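Local coordinates for protein 4-oxalocrotonate tautomerase (Staphylococcus aureus, PDB 2X4K) that belongs to the tautomerase family of the MIF clan, small enzymes built on a beta-alpha-beta unit, and assembles here as a hexamer of identical chains, at residues E12-S15 with D16-K20; V23-V26 with T27-V30; E46-P50 with N51-V55. All blocks are in the same frame, centred on the assembly; numbering follows the deposited sequence. Where two conformers were deposited one is given.

Contact 1 of 3, residues E12-S15 with D16-K20; sequences EGRS and DEQLK
S15 and Q18 form a capping box at the start of helix 16-34, the helix of a beta-alpha-beta unit. S15 holds the N-cap position, and the two reciprocal bonds are unequal in strength. In the firmer one, the backbone N-H of Q18 is received by the serine hydroxyl, with Q18 N 3.0 Å from S15 OG and an N-H...O angle of 160°. Chi1 of 72° places OG between the backbone N and the carbonyl carbon of S15, and the short serine side chain reaches the first-turn amide from there. The return bond is weak though nearly straight: S15 N lies 3.3 Å from Q18 OE1. Glutamine can make it because its CG starts beside its own backbone N (chi1 -77°) and the extended chain carries OE1 back to the backbone N of S15. A regular helix bond joins L19 N to S15 O at 3.0 Å.

Close packing accompanies these bonds, with Q18 CG 3.2 Å from S15 OG. L19 CG lies 3.6 Å from S15 O, and the buried leucine side chain also meets I45 of strand 42-48.

The charged neighbours have their main partners outside the box. D16 forms a salt bridge with R59 of the second subunit, and its negative charge near the helix N terminus is probably favourable. The R14 guanidinium has Q18 OE1 at its edge, near its plane, but R14 NE is 4.3 Å from Q18 OE1, and R14 NH2 instead bonds L11 O.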
loop_
_atom_site.group_PDB
_atom_site.type_symbol
_atom_site.label_atom_id
_atom_site.label_comp_id
_atom_site.label_asym_id
_atom_site.label_seq_id
_atom_site.Cartn_x
_atom_site.Cartn_y
_atom_site.Cartn_z
ATOM N N GLU A 12 -1.714 11.841 12.498
ATOM C CA GLU A 12 -2.349 13.067 12.032
ATOM C C GLU A 12 -1.971 14.281 12.871
ATOM O O GLU A 12 -1.464 14.158 13.985
ATOM C CB GLU A 12 -3.862 12.905 12.057
ATOM C CG GLU A 12 -4.411 12.787 13.463
ATOM C CD GLU A 12 -5.901 12.582 13.501
ATOM O OE1 GLU A 12 -6.554 12.714 12.444
ATOM O OE2 GLU A 12 -6.416 12.288 14.599
ATOM N N GLY A 13 -2.243 15.453 12.312
ATOM C CA GLY A 13 -2.051 16.710 13.016
ATOM C C GLY A 13 -0.749 17.409 12.683
ATOM O O GLY A 13 -0.370 18.359 13.362
ATOM N N ARG A 14 -0.070 16.968 11.634
ATOM C CA ARG A 14 1.169 17.619 11.225
ATOM C C ARG A 14 0.839 18.998 10.657
ATOM O O ARG A 14 -0.209 19.183 10.056
ATOM C CB ARG A 14 1.919 16.759 10.199
ATOM C CG ARG A 14 2.768 15.603 10.784
ATOM C CD ARG A 14 2.149 14.923 12.008
ATOM N NE ARG A 14 2.335 15.676 13.247
ATOM C CZ ARG A 14 1.885 15.291 14.441
ATOM N NH1 ARG A 14 2.105 16.053 15.505
ATOM N NH2 ARG A 14 1.225 14.147 14.582
ATOM N N SER A 15 1.728 19.969 10.858
ATOM C CA SER A 15 1.540 21.303 10.284
ATOM C C SER A 15 1.770 21.255 8.782
ATOM O O SER A 15 2.437 20.346 8.287
ATOM C CB SER A 15 2.484 22.316 10.928
ATOM O OG SER A 15 3.815 22.095 10.505
ATOM N N ASP A 16 1.233 22.231 8.057
ATOM C CA ASP A 16 1.428 22.285 6.611
ATOM C C ASP A 16 2.913 22.406 6.272
ATOM O O ASP A 16 3.368 21.820 5.294
ATOM C CB ASP A 16 0.645 23.439 5.974
ATOM C CG ASP A 16 0.538 23.297 4.471
ATOM O OD1 ASP A 16 -0.106 22.333 4.004
ATOM O OD2 ASP A 16 1.121 24.128 3.747
ATOM N N GLU A 17 3.662 23.157 7.084
ATOM C CA GLU A 17 5.098 23.324 6.856
ATOM C C GLU A 17 5.858 22.030 7.116
ATOM O O GLU A 17 6.779 21.696 6.371
ATOM C CB GLU A 17 5.675 24.449 7.719
ATOM C CG GLU A 17 6.997 25.012 7.183
ATOM C CD GLU A 17 6.822 25.846 5.920
ATOM O OE1 GLU A 17 5.668 26.180 5.572
ATOM O OE2 GLU A 17 7.841 26.170 5.272
ATOM N N GLN A 18 5.489 21.302 8.167
ATOM C CA GLN A 18 6.093 19.991 8.424
ATOM C C GLN A 18 5.877 19.044 7.239
ATOM O O GLN A 18 6.806 18.353 6.830
ATOM C CB GLN A 18 5.582 19.383 9.743
ATOM C CG GLN A 18 6.219 20.000 10.991
ATOM C CD GLN A 18 5.726 19.374 12.282
ATOM O OE1 GLN A 18 4.527 19.277 12.509
ATOM N NE2 GLN A 18 6.653 18.958 13.137
ATOM N N LEU A 19 4.649 19.027 6.704
ATOM C CA LEU A 19 4.293 18.239 5.511
ATOM C C LEU A 19 5.132 18.659 4.308
ATOM O O LEU A 19 5.692 17.817 3.602
ATOM C CB LEU A 19 2.810 18.427 5.140
ATOM C CG LEU A 19 1.689 17.757 5.941
ATOM C CD1 LEU A 19 0.324 18.254 5.473
ATOM C CD2 LEU A 19 1.768 16.248 5.823
ATOM N N LYS A 20 5.202 19.967 4.079
ATOM C CA LYS A 20 5.962 20.531 2.964
ATOM C C LYS A 20 7.422 20.079 3.039
ATOM O O LYS A 20 7.987 19.591 2.059
ATOM C CB LYS A 20 5.886 22.060 2.996
ATOM C CG LYS A 20 6.588 22.742 1.838
ATOM C CD LYS A 20 6.284 24.231 1.826
ATOM C CE LYS A 20 7.161 24.963 0.831
ATOM N NZ LYS A 20 8.558 25.080 1.319
#

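Contact 2 of 3, residues V23-V26 with T27-V30; sequences VSEV and TDAV
The carboxylates of E25 and D28, three residues apart on helix 16-34, have planes 62° to each other. This is the middle of the helix in the beta-alpha-beta unit, where a polar side with E25 and D28 runs alongside a buried one rich in valine. E25 OE1 and D28 OD2 are 4.1 Å apart, a like-charge approach that other groups probably ease: E25 OE2 has a salt bridge to K32 of the third subunit, and D28 OD1 one to R38. One water donates to D28 OD2 at 2.7 Å and also bonds S24 OG, joining the two side chains. A second water sits between E25 OE1 and D28 OD2, within hydrogen-bonding distance of both.

The apolar side has V26 CG1 4.4 Å from V30 CG2, and both valines also touch V6; these compact side chains suit a close-packed place between strand 5-11 and the third subunit. V23 turns instead to V43 and I45 of strand 42-48.

T27 is the polar residue of this buried side, and the helix backbone satisfies it. Chi1 of -62° sets OG1 beside the backbone N, within bonding range of V23 O, which already accepts from T27 N at 3.2 Å; T27 OG1 adds a second bond at 2.7 Å.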
loop_
_atom_site.group_PDB
_atom_site.type_symbol
_atom_site.label_atom_id
_atom_site.label_comp_id
_atom_site.label_asym_id
_atom_site.label_seq_id
_atom_site.Cartn_x
_atom_site.Cartn_y
_atom_site.Cartn_z
ATOM N N VAL A 23 7.961 16.239 2.449
ATOM C CA VAL A 23 7.965 15.890 1.028
ATOM C C VAL A 23 9.297 16.267 0.370
ATOM O O VAL A 23 9.862 15.478 -0.382
ATOM C CB VAL A 23 6.767 16.528 0.275
ATOM C CG1 VAL A 23 6.916 16.380 -1.232
ATOM C CG2 VAL A 23 5.471 15.896 0.742
ATOM N N SER A 24 9.809 17.460 0.658
ATOM C CA SER A 24 11.063 17.891 0.049
ATOM C C SER A 24 12.261 17.078 0.530
ATOM O O SER A 24 13.076 16.636 -0.278
ATOM C CB SER A 24 11.301 19.377 0.318
ATOM O OG SER A 24 12.416 19.855 -0.415
ATOM N N GLU A 25 12.364 16.878 1.840
ATOM C CA GLU A 25 13.527 16.197 2.423
ATOM C C GLU A 25 13.521 14.701 2.122
ATOM O O GLU A 25 14.584 14.118 1.901
ATOM C CB GLU A 25 13.608 16.444 3.923
ATOM C CG GLU A 25 13.799 17.919 4.284
ATOM C CD GLU A 25 15.227 18.329 4.608
ATOM O OE1 GLU A 25 16.162 17.511 4.476
ATOM O OE2 GLU A 25 15.409 19.495 5.021
ATOM N N VAL A 26 12.354 14.053 2.122
ATOM C CA VAL A 26 12.277 12.646 1.737
ATOM C C VAL A 26 12.698 12.493 0.273
ATOM O O VAL A 26 13.387 11.538 -0.097
ATOM C CB VAL A 26 10.867 12.067 1.978
ATOM C CG1 VAL A 26 10.672 10.764 1.211
ATOM C CG2 VAL A 26 10.624 11.861 3.476
ATOM N N THR A 27 12.277 13.435 -0.565
ATOM C CA THR A 27 12.677 13.413 -1.973
ATOM C C THR A 27 14.192 13.551 -2.102
ATOM O O THR A 27 14.815 12.793 -2.839
ATOM C CB THR A 27 11.928 14.497 -2.764
ATOM O OG1 THR A 27 10.529 14.220 -2.707
ATOM C CG2 THR A 27 12.342 14.520 -4.219
ATOM N N ASP A 28 14.784 14.481 -1.354
ATOM C CA ASP A 28 16.238 14.641 -1.332
ATOM C C ASP A 28 16.915 13.327 -0.968
ATOM O O ASP A 28 17.914 12.945 -1.578
ATOM C CB ASP A 28 16.689 15.659 -0.266
ATOM C CG ASP A 28 16.307 17.102 -0.562
ATOM O OD1 ASP A 28 15.885 17.437 -1.687
ATOM O OD2 ASP A 28 16.464 17.926 0.376
ATOM N N ALA A 29 16.405 12.670 0.069
ATOM C CA ALA A 29 16.981 11.425 0.564
ATOM C C ALA A 29 16.958 10.325 -0.484
ATOM O O ALA A 29 17.945 9.613 -0.673
ATOM C CB ALA A 29 16.241 10.962 1.815
ATOM N N VAL A 30 15.819 10.161 -1.149
ATOM C CA VAL A 30 15.687 9.144 -2.190
ATOM C C VAL A 30 16.641 9.465 -3.342
ATOM O O VAL A 30 17.371 8.598 -3.828
ATOM C CB VAL A 30 14.235 9.053 -2.687
ATOM C CG1 VAL A 30 14.139 8.144 -3.913
ATOM C CG2 VAL A 30 13.330 8.547 -1.563
HETATM O O HOH W 1 14.708 19.943 0.855
HETATM O O HOH W 2 17.887 17.002 2.554
#

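Contact 3 of 3, residues E46-P50 with N51-V55; sequences EEMKP and NHYGV
M48 runs across Y53 at about a right angle, touching the ring with its CB, its sulfur and its terminal methyl. Its CB begins the contact, 3.6 Å from Y53 CD2. Further out, SD passes 3.8 Å from the same Y53 CD2 and lies oblique to the ring, a Met-aromatic contact. The chain then bends at chi3 (-79°), which swings the terminal methyl back over the ring: M48 CE is 3.8 Å from the Y53 ring centroid and only 15° off the normal, a CH-pi contact over one face, displaced towards the rim. A flexible thioether can follow a flat ring in this way. The tyrosine meets it because its CG stands between backbone N and carbonyl carbon, and the Y53 side chain also packs on L11 of strand 5-11.

Between these two residues the chain bends sharply in a type I beta turn spanning 49-52, which leads from strand 42-48 to strand 53-55. The turn is closed by H52 N bonding K49 O at 2.9 Å (N-H...O 152°). P50 suits the second position, since its ring fixes phi near the value the turn needs. K49 O also comes 3.3 Å from Y53 CD2.

Alongside the turn, K49 and N51 point the same way, and K49 CB is 3.2 Å from N51 OD1. That oxygen accepts a hydrogen bond from H52 ND1, 2.7 Å from N51 OD1; it lies in the imidazole plane at the ring's edge, whereas ND1 stands well above the plane of the asparagine amide. The other ring nitrogen, H52 NE2, bonds E47 of the fourth subunit, so N51 probably helps fix the rotation of a ring that also bonds across the interface, while N51 ND2 bonds D16 of that same subunit.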
loop_
_atom_site.group_PDB
_atom_site.type_symbol
_atom_site.label_atom_id
_atom_site.label_comp_id
_atom_site.label_asym_id
_atom_site.label_seq_id
_atom_site.Cartn_x
_atom_site.Cartn_y
_atom_site.Cartn_z
ATOM N N GLU A 46 -0.047 9.858 4.132
ATOM C CA GLU A 46 -1.316 9.400 4.674
ATOM C C GLU A 46 -1.283 9.605 6.168
ATOM O O GLU A 46 -0.496 8.967 6.860
ATOM C CB GLU A 46 -1.530 7.920 4.388
ATOM C CG GLU A 46 -1.620 7.576 2.926
ATOM C CD GLU A 46 -2.053 6.149 2.722
ATOM O OE1 GLU A 46 -1.336 5.236 3.185
ATOM O OE2 GLU A 46 -3.136 5.938 2.133
ATOM N N GLU A 47 -2.138 10.487 6.668
ATOM C CA GLU A 47 -2.212 10.740 8.096
ATOM C C GLU A 47 -3.162 9.736 8.747
ATOM O O GLU A 47 -4.187 9.361 8.166
ATOM C CB GLU A 47 -2.627 12.190 8.360
ATOM C CG GLU A 47 -1.547 13.193 7.952
ATOM C CD GLU A 47 -1.891 14.634 8.301
ATOM O OE1 GLU A 47 -2.317 15.371 7.395
ATOM O OE2 GLU A 47 -1.733 15.041 9.470
ATOM N N MET A 48 -2.801 9.291 9.947
ATOM C CA MET A 48 -3.561 8.280 10.673
ATOM C C MET A 48 -4.020 8.807 12.016
ATOM O O MET A 48 -3.259 9.452 12.735
ATOM C CB MET A 48 -2.689 7.049 10.952
ATOM C CG MET A 48 -1.938 6.470 9.774
ATOM S SD MET A 48 -1.026 5.003 10.278
ATOM C CE MET A 48 0.419 5.681 11.087
ATOM N N LYS A 49 -5.254 8.484 12.378
ATOM C CA LYS A 49 -5.732 8.738 13.732
ATOM C C LYS A 49 -5.087 7.728 14.683
ATOM O O LYS A 49 -4.864 6.575 14.302
ATOM C CB LYS A 49 -7.251 8.601 13.803
ATOM C CG LYS A 49 -7.998 9.558 12.894
ATOM C CD LYS A 49 -9.498 9.371 12.988
ATOM C CE LYS A 49 -10.234 10.383 12.125
ATOM N NZ LYS A 49 -11.711 10.207 12.180
ATOM N N PRO A 50 -4.811 8.140 15.931
ATOM C CA PRO A 50 -4.139 7.254 16.884
ATOM C C PRO A 50 -4.947 6.013 17.275
ATOM O O PRO A 50 -4.370 5.033 17.735
ATOM C CB PRO A 50 -3.899 8.160 18.097
ATOM C CG PRO A 50 -4.897 9.243 17.964
ATOM C CD PRO A 50 -5.036 9.477 16.501
ATOM N N ASN A 51 -6.263 6.051 17.081
ATOM C CA ASN A 51 -7.098 4.880 17.312
ATOM C C ASN A 51 -7.150 3.933 16.097
ATOM O O ASN A 51 -7.889 2.939 16.124
ATOM C CB ASN A 51 -8.506 5.305 17.756
ATOM C CG ASN A 51 -9.296 5.934 16.646
ATOM O OD1 ASN A 51 -8.732 6.566 15.760
ATOM N ND2 ASN A 51 -10.611 5.756 16.676
ATOM N N HIS A 52 -6.344 4.211 15.064
ATOM C CA HIS A 52 -6.295 3.374 13.862
ATOM C C HIS A 52 -4.960 2.698 13.632
ATOM O O HIS A 52 -4.739 2.108 12.585
ATOM C CB HIS A 52 -6.641 4.199 12.633
ATOM C CG HIS A 52 -8.100 4.437 12.484
ATOM N ND1 HIS A 52 -8.818 5.204 13.376
ATOM C CD2 HIS A 52 -8.984 3.984 11.570
ATOM C CE1 HIS A 52 -10.082 5.232 12.999
ATOM N NE2 HIS A 52 -10.211 4.496 11.909
ATOM N N TYR A 53 -4.051 2.764 14.599
ATOM C CA TYR A 53 -2.791 2.043 14.449
ATOM C C TYR A 53 -2.153 1.708 15.773
ATOM O O TYR A 53 -2.448 2.316 16.803
ATOM C CB TYR A 53 -1.804 2.814 13.568
ATOM C CG TYR A 53 -1.235 4.057 14.187
ATOM C CD1 TYR A 53 -0.053 4.024 14.914
ATOM C CD2 TYR A 53 -1.859 5.285 14.010
ATOM C CE1 TYR A 53 0.485 5.178 15.457
ATOM C CE2 TYR A 53 -1.335 6.446 14.553
ATOM C CZ TYR A 53 -0.168 6.386 15.284
ATOM O OH TYR A 53 0.348 7.544 15.818
ATOM N N GLY A 54 -1.274 0.721 15.733
ATOM C CA GLY A 54 -0.583 0.291 16.918
ATOM C C GLY A 54 0.593 -0.603 16.629
ATOM O O GLY A 54 0.874 -0.951 15.478
ATOM N N VAL A 55 1.288 -0.935 17.708
ATOM C CA VAL A 55 2.396 -1.864 17.683
ATOM C C VAL A 55 2.252 -2.755 18.913
ATOM O O VAL A 55 1.695 -2.332 19.936
ATOM C CB VAL A 55 3.769 -1.137 17.656
ATOM C CG1 VAL A 55 3.947 -0.247 18.880
ATOM C CG2 VAL A 55 4.908 -2.136 17.526
#

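Overall arrangement
From the N terminus, strand 5-11 leads into contact 1, where residues 12-20 turn the chain into helix 16-34. Contact 2 lies further along that helix, its centre about 15 Å from that of contact 1. After strand 42-48 the chain reaches contact 3, which turns it into strand 53-55. The three follow in series, none enclosing or crossing another, and each joins immediately consecutive segments. Contacts 1 and 3 nevertheless meet: E12 N probably bonds M48 O, and E47 OE2 reaches G13 N, tying the strand ends together. Contacts 2 and 3 lie on opposite sides of the chain's centre, and all three touch the third subunit.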